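Local atomic coordinates of tyrosinase (Burkholderia thailandensis, PDB entry 5ZRD), a protein that uses a pair of copper ions to hydroxylate monophenols to catechols and, as a tyrosinase, probably oxidises these further to quinones. Residues Y175-G187 against H198-L212. Sequence-based numbering, arbitrary orientation.
Sequences YVTVRYPLSGLVG and HNAKFPLPEKNTELL
Pro-181, which follows a cis peptide bond, is the wedge here: it pushes into the corner between Phe-202 and the first turn of helix 205-221. Its CB sits over the face of the Phe-202 ring, 4.0 Å from the centroid and 12° off the normal, a CH-pi contact, while CG reaches Asn-208 OD1 and CD lies against Asn-208 CB. That asparagine is itself pinned, because its ND2 gives a 2.7 Å hydrogen bond to Phe-202 O and so ties the helix to the turn before it. His-198 NE2 meets Pro-181 O nearly head-on at 2.6 Å (N-H...O 171°), with the oxygen in the imidazole plane. One residue on, Asn-199 reads the backbone of Ser-183 at both ends: OD1 takes the Ser-183 N-H at 2.9 Å, and ND2 returns a bond to Ser-183 O at 3.0 Å, each on a carbonyl lone pair. With CG anti to its carbonyl carbon (chi1 -72°), the amide is carried across to Ser-183. The Tyr-180 ring rests its CE1-CD1 edge on the backbone of Leu-211 and Leu-212, but side-chain packing is looser toward partly exposed Leu-211, whose CB is 4.1 Å from Tyr-180 CE1. Arg-179 CB packs on Leu-212, while its guanidinium, about 13 Å from a copper ion, turns away to a salt bridge with Asp-313, joining the segment to the rest of the di-copper domain. Closed by Leu-182 N to Arg-179 O (2.9 Å), residues 179-182 form a type VIa beta turn seated between helices 189-200 and 205-221.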
loop_
_atom_site.group_PDB
_atom_site.type_symbol
_atom_site.label_atom_id
_atom_site.label_comp_id
_atom_site.label_asym_id
_atom_site.label_seq_id
_atom_site.Cartn_x
_atom_site.Cartn_y
_atom_site.Cartn_z
ATOM N N TYR A 175 -13.437 -13.906 -29.101
ATOM C CA TYR A 175 -13.026 -15.182 -28.542
ATOM C C TYR A 175 -14.227 -16.141 -28.483
ATOM O O TYR A 175 -15.302 -15.713 -28.097
ATOM C CB TYR A 175 -12.460 -14.970 -27.137
ATOM C CG TYR A 175 -12.228 -16.278 -26.438
ATOM C CD1 TYR A 175 -11.147 -17.080 -26.784
ATOM C CD2 TYR A 175 -13.141 -16.750 -25.502
ATOM C CE1 TYR A 175 -10.941 -18.294 -26.153
ATOM C CE2 TYR A 175 -12.979 -17.991 -24.908
ATOM C CZ TYR A 175 -11.875 -18.764 -25.239
ATOM O OH TYR A 175 -11.686 -19.967 -24.636
ATOM N N VAL A 176 -14.056 -17.415 -28.832
ATOM C CA VAL A 176 -15.167 -18.381 -28.750
ATOM C C VAL A 176 -14.840 -19.418 -27.658
ATOM O O VAL A 176 -13.709 -19.912 -27.528
ATOM C CB VAL A 176 -15.484 -19.011 -30.129
ATOM C CG1 VAL A 176 -14.236 -19.412 -30.886
ATOM C CG2 VAL A 176 -16.426 -20.204 -30.083
ATOM N N THR A 177 -15.845 -19.762 -26.847
ATOM C CA THR A 177 -15.587 -20.616 -25.712
ATOM C C THR A 177 -15.246 -21.983 -26.267
ATOM O O THR A 177 -15.788 -22.316 -27.343
ATOM C CB THR A 177 -16.758 -20.657 -24.728
ATOM O OG1 THR A 177 -17.939 -21.085 -25.396
ATOM C CG2 THR A 177 -17.038 -19.312 -24.092
ATOM N N VAL A 178 -14.386 -22.724 -25.549
ATOM C CA VAL A 178 -14.067 -24.089 -25.931
ATOM C C VAL A 178 -14.184 -25.038 -24.743
ATOM O O VAL A 178 -14.002 -24.667 -23.624
ATOM C CB VAL A 178 -12.652 -24.193 -26.538
ATOM C CG1 VAL A 178 -12.545 -23.298 -27.755
ATOM C CG2 VAL A 178 -11.540 -23.878 -25.538
ATOM N N ARG A 179 -14.419 -26.291 -25.095
ATOM C CA ARG A 179 -14.493 -27.427 -24.231
ATOM C C ARG A 179 -13.363 -28.385 -24.600
ATOM O O ARG A 179 -12.721 -28.234 -25.650
ATOM C CB ARG A 179 -15.846 -28.113 -24.430
ATOM C CG ARG A 179 -17.034 -27.277 -23.953
ATOM C CD ARG A 179 -18.342 -27.729 -24.567
ATOM N NE ARG A 179 -19.427 -26.796 -24.236
ATOM C CZ ARG A 179 -20.603 -26.827 -24.824
ATOM N NH1 ARG A 179 -20.900 -27.862 -25.590
ATOM N NH2 ARG A 179 -21.464 -25.831 -24.676
ATOM N N TYR A 180 -13.093 -29.317 -23.700
ATOM C CA TYR A 180 -12.245 -30.441 -23.987
ATOM C C TYR A 180 -12.600 -30.952 -25.385
ATOM O O TYR A 180 -13.764 -31.095 -25.666
ATOM C CB TYR A 180 -12.483 -31.500 -22.923
ATOM C CG TYR A 180 -11.777 -32.816 -23.080
ATOM C CD1 TYR A 180 -12.334 -33.844 -23.834
ATOM C CD2 TYR A 180 -10.594 -33.069 -22.407
ATOM C CE1 TYR A 180 -11.692 -35.064 -23.980
ATOM C CE2 TYR A 180 -9.945 -34.286 -22.528
ATOM C CZ TYR A 180 -10.503 -35.293 -23.310
ATOM O OH TYR A 180 -9.905 -36.518 -23.359
ATOM N N PRO A 181 -11.615 -31.233 -26.234
ATOM C CA PRO A 181 -10.178 -31.370 -25.838
ATOM C C PRO A 181 -9.356 -30.135 -26.210
ATOM O O PRO A 181 -8.136 -30.207 -26.276
ATOM C CB PRO A 181 -9.691 -32.545 -26.694
ATOM C CG PRO A 181 -10.414 -32.271 -27.994
ATOM C CD PRO A 181 -11.793 -31.768 -27.592
ATOM N N LEU A 182 -10.023 -29.010 -26.411
ATOM C CA LEU A 182 -9.360 -27.749 -26.839
ATOM C C LEU A 182 -8.960 -26.858 -25.648
ATOM O O LEU A 182 -9.480 -26.976 -24.518
ATOM C CB LEU A 182 -10.308 -26.977 -27.762
ATOM C CG LEU A 182 -10.701 -27.684 -29.060
ATOM C CD1 LEU A 182 -11.461 -26.725 -29.986
ATOM C CD2 LEU A 182 -9.465 -28.205 -29.764
ATOM N N SER A 183 -8.032 -25.941 -25.958
ATOM C CA SER A 183 -7.558 -24.928 -25.061
ATOM C C SER A 183 -8.012 -23.537 -25.518
ATOM O O SER A 183 -8.011 -23.193 -26.729
ATOM C CB SER A 183 -6.069 -24.998 -24.972
ATOM O OG SER A 183 -5.586 -24.111 -23.980
ATOM N N GLY A 184 -8.364 -22.698 -24.547
ATOM C CA GLY A 184 -8.628 -21.288 -24.873
ATOM C C GLY A 184 -7.982 -20.301 -23.918
ATOM O O GLY A 184 -8.519 -19.247 -23.704
ATOM N N LEU A 185 -6.801 -20.584 -23.410
ATOM C CA LEU A 185 -6.093 -19.608 -22.574
ATOM C C LEU A 185 -5.140 -18.822 -23.495
ATOM O O LEU A 185 -4.269 -19.421 -24.100
ATOM C CB LEU A 185 -5.360 -20.362 -21.461
ATOM C CG LEU A 185 -4.901 -19.531 -20.273
ATOM C CD1 LEU A 185 -6.075 -19.138 -19.360
ATOM C CD2 LEU A 185 -3.844 -20.299 -19.485
ATOM N N VAL A 186 -5.332 -17.517 -23.640
ATOM C CA VAL A 186 -4.752 -16.769 -24.779
ATOM C C VAL A 186 -4.205 -15.377 -24.378
ATOM O O VAL A 186 -3.801 -14.598 -25.258
ATOM C CB VAL A 186 -5.795 -16.644 -25.907
ATOM C CG1 VAL A 186 -6.106 -17.983 -26.517
ATOM C CG2 VAL A 186 -7.086 -15.973 -25.481
ATOM N N GLY A 187 -4.160 -15.016 -23.098
ATOM C CA GLY A 187 -3.936 -13.622 -22.741
ATOM C C GLY A 187 -2.468 -13.234 -22.641
ATOM O O GLY A 187 -2.173 -12.072 -22.513
ATOM N N HIS A 198 -1.323 -26.989 -28.978
ATOM C CA HIS A 198 -2.307 -27.921 -28.420
ATOM C C HIS A 198 -3.502 -28.101 -29.371
ATOM O O HIS A 198 -3.890 -29.253 -29.708
ATOM C CB HIS A 198 -2.751 -27.499 -27.004
ATOM C CG HIS A 198 -3.797 -28.411 -26.461
ATOM N ND1 HIS A 198 -3.507 -29.424 -25.554
ATOM C CD2 HIS A 198 -5.106 -28.521 -26.778
ATOM C CE1 HIS A 198 -4.615 -30.095 -25.303
ATOM N NE2 HIS A 198 -5.619 -29.573 -26.074
ATOM N N ASN A 199 -4.089 -27.012 -29.835
ATOM C CA ASN A 199 -5.301 -27.165 -30.648
ATOM C C ASN A 199 -4.985 -27.751 -32.038
ATOM O O ASN A 199 -5.856 -28.390 -32.639
ATOM C CB ASN A 199 -6.060 -25.847 -30.753
ATOM C CG ASN A 199 -6.736 -25.476 -29.445
ATOM O OD1 ASN A 199 -6.749 -26.266 -28.493
ATOM N ND2 ASN A 199 -7.331 -24.295 -29.394
ATOM N N ALA A 200 -3.772 -27.526 -32.563
ATOM C CA ALA A 200 -3.373 -28.149 -33.839
ATOM C C ALA A 200 -3.524 -29.677 -33.737
ATOM O O ALA A 200 -3.866 -30.305 -34.721
ATOM C CB ALA A 200 -1.955 -27.761 -34.208
ATOM N N LYS A 201 -3.343 -30.259 -32.544
ATOM C CA LYS A 201 -3.507 -31.708 -32.375
ATOM C C LYS A 201 -4.977 -32.149 -32.423
ATOM O O LYS A 201 -5.227 -33.332 -32.288
ATOM C CB LYS A 201 -2.929 -32.176 -31.042
ATOM C CG LYS A 201 -1.429 -31.980 -30.909
ATOM C CD LYS A 201 -0.859 -32.352 -29.558
ATOM C CE LYS A 201 0.438 -31.615 -29.293
ATOM N NZ LYS A 201 1.021 -31.969 -27.979
ATOM N N PHE A 202 -5.949 -31.253 -32.616
ATOM C CA PHE A 202 -7.355 -31.651 -32.437
ATOM C C PHE A 202 -8.251 -30.920 -33.432
ATOM O O PHE A 202 -9.224 -30.272 -33.026
ATOM C CB PHE A 202 -7.824 -31.385 -31.005
ATOM C CG PHE A 202 -7.169 -32.268 -29.984
ATOM C CD1 PHE A 202 -7.568 -33.584 -29.841
ATOM C CD2 PHE A 202 -6.138 -31.799 -29.193
ATOM C CE1 PHE A 202 -6.964 -34.410 -28.910
ATOM C CE2 PHE A 202 -5.530 -32.626 -28.265
ATOM C CZ PHE A 202 -5.941 -33.934 -28.128
ATOM N N PRO A 203 -7.965 -31.089 -34.735
ATOM C CA PRO A 203 -8.546 -30.259 -35.808
ATOM C C PRO A 203 -9.971 -30.612 -36.249
ATOM O O PRO A 203 -10.571 -29.832 -36.942
ATOM C CB PRO A 203 -7.656 -30.506 -37.036
ATOM C CG PRO A 203 -6.728 -31.662 -36.656
ATOM C CD PRO A 203 -7.219 -32.205 -35.330
ATOM N N LEU A 204 -10.478 -31.782 -35.880
ATOM C CA LEU A 204 -11.737 -32.298 -36.423
ATOM C C LEU A 204 -12.854 -32.175 -35.379
ATOM O O LEU A 204 -12.919 -32.993 -34.451
ATOM C CB LEU A 204 -11.502 -33.762 -36.808
ATOM C CG LEU A 204 -10.636 -33.950 -38.052
ATOM C CD1 LEU A 204 -10.076 -35.368 -38.141
ATOM C CD2 LEU A 204 -11.436 -33.573 -39.297
ATOM N N PRO A 205 -13.746 -31.186 -35.539
ATOM C CA PRO A 205 -14.930 -31.025 -34.692
ATOM C C PRO A 205 -15.623 -32.343 -34.300
ATOM O O PRO A 205 -15.906 -32.517 -33.115
ATOM C CB PRO A 205 -15.883 -30.176 -35.539
ATOM C CG PRO A 205 -14.958 -29.255 -36.292
ATOM C CD PRO A 205 -13.686 -30.052 -36.483
ATOM N N GLU A 206 -15.881 -33.258 -35.245
ATOM C CA GLU A 206 -16.715 -34.426 -34.923
ATOM C C GLU A 206 -15.921 -35.349 -33.995
ATOM O O GLU A 206 -16.482 -35.920 -33.081
ATOM C CB GLU A 206 -17.198 -35.189 -36.162
ATOM C CG GLU A 206 -17.948 -34.318 -37.162
ATOM C CD GLU A 206 -19.156 -34.975 -37.816
ATOM O OE1 GLU A 206 -18.954 -35.916 -38.623
ATOM O OE2 GLU A 206 -20.301 -34.546 -37.516
ATOM N N LYS A 207 -14.628 -35.481 -34.242
ATOM C CA LYS A 207 -13.778 -36.337 -33.437
ATOM C C LYS A 207 -13.667 -35.761 -32.010
ATOM O O LYS A 207 -13.706 -36.507 -31.006
ATOM C CB LYS A 207 -12.432 -36.462 -34.148
ATOM C CG LYS A 207 -11.287 -37.006 -33.309
ATOM C CD LYS A 207 -11.472 -38.438 -32.849
ATOM C CE LYS A 207 -10.140 -39.152 -32.759
ATOM N NZ LYS A 207 -10.244 -40.375 -31.938
ATOM N N ASN A 208 -13.565 -34.427 -31.938
ATOM C CA ASN A 208 -13.489 -33.677 -30.697
ATOM C C ASN A 208 -14.716 -33.995 -29.830
ATOM O O ASN A 208 -14.550 -34.372 -28.699
ATOM C CB ASN A 208 -13.289 -32.180 -30.980
ATOM C CG ASN A 208 -11.902 -31.881 -31.514
ATOM O OD1 ASN A 208 -11.012 -32.733 -31.461
ATOM N ND2 ASN A 208 -11.692 -30.677 -32.014
ATOM N N THR A 209 -15.924 -33.898 -30.393
ATOM C CA THR A 209 -17.182 -34.261 -29.711
ATOM C C THR A 209 -17.185 -35.727 -29.252
ATOM O O THR A 209 -17.729 -36.051 -28.180
ATOM C CB THR A 209 -18.383 -34.030 -30.637
ATOM O OG1 THR A 209 -18.445 -32.641 -30.897
ATOM C CG2 THR A 209 -19.711 -34.483 -30.073
ATOM N N GLU A 210 -16.628 -36.618 -30.059
ATOM C CA GLU A 210 -16.506 -38.042 -29.626
ATOM C C GLU A 210 -15.583 -38.134 -28.406
ATOM O O GLU A 210 -15.924 -38.813 -27.421
ATOM C CB GLU A 210 -16.024 -38.955 -30.766
ATOM C CG GLU A 210 -17.080 -39.140 -31.856
ATOM C CD GLU A 210 -16.616 -39.824 -33.136
ATOM O OE1 GLU A 210 -15.601 -40.542 -33.097
ATOM O OE2 GLU A 210 -17.275 -39.624 -34.175
ATOM N N LEU A 211 -14.432 -37.466 -28.476
ATOM C CA LEU A 211 -13.500 -37.483 -27.364
ATOM C C LEU A 211 -14.167 -36.919 -26.098
ATOM O O LEU A 211 -13.981 -37.466 -24.977
ATOM C CB LEU A 211 -12.262 -36.664 -27.736
ATOM C CG LEU A 211 -11.287 -37.343 -28.704
ATOM C CD1 LEU A 211 -10.188 -36.373 -29.117
ATOM C CD2 LEU A 211 -10.668 -38.592 -28.090
ATOM N N LEU A 212 -14.931 -35.839 -26.255
ATOM C CA LEU A 212 -15.535 -35.208 -25.094
ATOM C C LEU A 212 -16.569 -36.186 -24.523
ATOM O O LEU A 212 -16.632 -36.402 -23.324
ATOM C CB LEU A 212 -16.141 -33.861 -25.501
ATOM C CG LEU A 212 -17.105 -33.213 -24.501
ATOM C CD1 LEU A 212 -16.438 -32.993 -23.157
ATOM C CD2 LEU A 212 -17.617 -31.905 -25.024
#